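Local coordinates for erythropoietin (Homo sapiens, PDB 1EER), which acts as a hormone that binds and dimerises its receptor, activating JAK2 and so controlling red-cell proliferation and differentiation, at residues Q59-W64 against I119-A124. The protein carries 5 engineered substitutions. Numbering follows the deposited sequence.
Engineered in segment 119-124: Asn-121 (natural residue Pro), Ser-122 (natural residue Pro).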
loop_
_atom_site.group_PDB
_atom_site.type_symbol
_atom_site.label_atom_id
_atom_site.label_comp_id
_atom_site.label_asym_id
_atom_site.label_seq_id
_atom_site.Cartn_x
_atom_site.Cartn_y
_atom_site.Cartn_z
ATOM N N GLN A 59 17.962 -5.764 -13.187
ATOM C CA GLN A 59 17.001 -5.345 -12.175
ATOM C C GLN A 59 16.408 -6.651 -11.612
ATOM O O GLN A 59 16.262 -6.816 -10.402
ATOM C CB GLN A 59 15.903 -4.485 -12.805
ATOM C CG GLN A 59 16.402 -3.242 -13.534
ATOM C CD GLN A 59 15.260 -2.386 -14.073
ATOM O OE1 GLN A 59 14.088 -2.727 -13.919
ATOM N NE2 GLN A 59 15.601 -1.271 -14.711
ATOM N N ALA A 60 16.089 -7.578 -12.514
ATOM C CA ALA A 60 15.541 -8.878 -12.147
ATOM C C ALA A 60 16.482 -9.592 -11.175
ATOM O O ALA A 60 16.059 -10.060 -10.116
ATOM C CB ALA A 60 15.340 -9.723 -13.399
ATOM N N VAL A 61 17.759 -9.669 -11.538
ATOM C CA VAL A 61 18.765 -10.316 -10.694
ATOM C C VAL A 61 18.738 -9.750 -9.279
ATOM O O VAL A 61 18.588 -10.484 -8.296
ATOM C CB VAL A 61 20.194 -10.120 -11.268
ATOM C CG1 VAL A 61 21.230 -10.757 -10.337
ATOM C CG2 VAL A 61 20.280 -10.722 -12.661
ATOM N N GLU A 62 18.881 -8.433 -9.178
ATOM C CA GLU A 62 18.872 -7.770 -7.883
ATOM C C GLU A 62 17.641 -8.078 -7.032
ATOM O O GLU A 62 17.767 -8.486 -5.879
ATOM C CB GLU A 62 18.975 -6.253 -8.069
ATOM C CG GLU A 62 20.391 -5.726 -8.067
ATOM C CD GLU A 62 20.440 -4.216 -8.157
ATOM O OE1 GLU A 62 19.723 -3.553 -7.380
ATOM O OE2 GLU A 62 21.193 -3.696 -9.006
ATOM N N VAL A 63 16.456 -7.871 -7.596
ATOM C CA VAL A 63 15.208 -8.092 -6.858
ATOM C C VAL A 63 14.946 -9.547 -6.442
ATOM O O VAL A 63 14.633 -9.824 -5.282
ATOM C CB VAL A 63 13.993 -7.555 -7.672
ATOM C CG1 VAL A 63 12.672 -7.908 -6.975
ATOM C CG2 VAL A 63 14.117 -6.046 -7.825
ATOM N N TRP A 64 15.076 -10.464 -7.388
ATOM C CA TRP A 64 14.840 -11.867 -7.106
ATOM C C TRP A 64 15.780 -12.404 -6.032
ATOM O O TRP A 64 15.343 -13.020 -5.063
ATOM C CB TRP A 64 14.979 -12.690 -8.386
ATOM C CG TRP A 64 14.703 -14.121 -8.146
ATOM C CD1 TRP A 64 15.616 -15.131 -8.073
ATOM C CD2 TRP A 64 13.433 -14.704 -7.863
ATOM N NE1 TRP A 64 14.992 -16.311 -7.753
ATOM C CE2 TRP A 64 13.650 -16.077 -7.619
ATOM C CE3 TRP A 64 12.130 -14.201 -7.787
ATOM C CZ2 TRP A 64 12.606 -16.955 -7.304
ATOM C CZ3 TRP A 64 11.094 -15.074 -7.474
ATOM C CH2 TRP A 64 11.342 -16.436 -7.237
ATOM N N ILE A 119 18.237 -15.842 -13.109
ATOM C CA ILE A 119 19.155 -16.980 -13.215
ATOM C C ILE A 119 20.038 -16.939 -14.467
ATOM O O ILE A 119 21.198 -17.353 -14.428
ATOM C CB ILE A 119 18.399 -18.353 -13.202
ATOM C CG1 ILE A 119 17.863 -18.664 -11.800
ATOM C CG2 ILE A 119 19.349 -19.471 -13.604
ATOM C CD1 ILE A 119 17.347 -20.094 -11.636
ATOM N N SER A 120 19.486 -16.451 -15.573
ATOM C CA SER A 120 20.228 -16.369 -16.824
ATOM C C SER A 120 21.176 -15.173 -16.840
ATOM O O SER A 120 22.342 -15.298 -17.208
ATOM C CB SER A 120 19.251 -16.277 -17.992
ATOM O OG SER A 120 18.488 -17.468 -18.096
ATOM N N ASN A 121 20.670 -14.010 -16.439
ATOM C CA ASN A 121 21.471 -12.790 -16.402
ATOM C C ASN A 121 22.589 -12.959 -15.377
ATOM O O ASN A 121 23.526 -12.159 -15.321
ATOM C CB ASN A 121 20.592 -11.594 -16.010
ATOM C CG ASN A 121 20.546 -10.514 -17.084
ATOM O OD1 ASN A 121 20.405 -10.800 -18.273
ATOM N ND2 ASN A 121 20.665 -9.260 -16.661
ATOM N N SER A 122 22.483 -14.016 -14.577
ATOM C CA SER A 122 23.456 -14.311 -13.532
ATOM C C SER A 122 24.140 -15.652 -13.737
ATOM O O SER A 122 24.620 -16.242 -12.771
ATOM C CB SER A 122 22.765 -14.327 -12.166
ATOM O OG SER A 122 22.861 -13.071 -11.517
ATOM N N ASP A 123 24.199 -16.135 -14.974
ATOM C CA ASP A 123 24.816 -17.441 -15.228
ATOM C C ASP A 123 26.311 -17.423 -15.552
ATOM O O ASP A 123 26.877 -18.455 -15.925
ATOM C CB ASP A 123 24.059 -18.182 -16.337
ATOM C CG ASP A 123 24.089 -17.447 -17.659
ATOM O OD1 ASP A 123 24.893 -16.502 -17.805
ATOM O OD2 ASP A 123 23.305 -17.817 -18.556
ATOM N N ALA A 124 26.944 -16.256 -15.407
ATOM C CA ALA A 124 28.376 -16.104 -15.664
ATOM C C ALA A 124 29.064 -15.718 -14.362
ATOM O O ALA A 124 28.473 -15.049 -13.518
ATOM C CB ALA A 124 28.616 -15.037 -16.718
#
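Val-61, on the helix 56-82, faces a type I beta turn running from Ser-120 to Asp-123, and the backbones come nearest at Val-61 and Ser-122, whose CA atoms lie 6.8 Å apart. The contact is small, burying 161 Å² in all, and Val-61 supplies most of the helix side of it. Its CG1 is anti to the backbone N (chi1 178°) and its CG2 anti to the carbonyl carbon, which turns both methyls to the turn. CG1 meets the hydroxyl of Ser-122, with Val-61 CG1 to Ser-122 OG at 3.1 Å, a tight approach for a methyl and an oxygen. CG2 lies against the aliphatic start of Asn-121, Val-61 CG2 to Asn-121 CB being 3.5 Å, and farther off reaches the same hydroxyl, at 3.7 Å from Val-61 CG2 to Ser-122 OG. Asn-121 and Ser-122, the two central residues of the turn, are engineered replacements for proline, so these polar side chains belong to the construct. Ser-122 OG finds a weak hydrogen bond with Gln-65 OE1, one helical turn beyond Val-61, while Asn-121 touches Glu-55 just before the helix. Nearby, Trp-64 packs on helices 114-120 and 91-111 of this four-helix cytokine bundle. Between the two segments themselves the chemistry is van der Waals packing: each close pair has a valine methyl on one side, and the hydroxyl it meets is held, weakly, by a residue farther along the same helix.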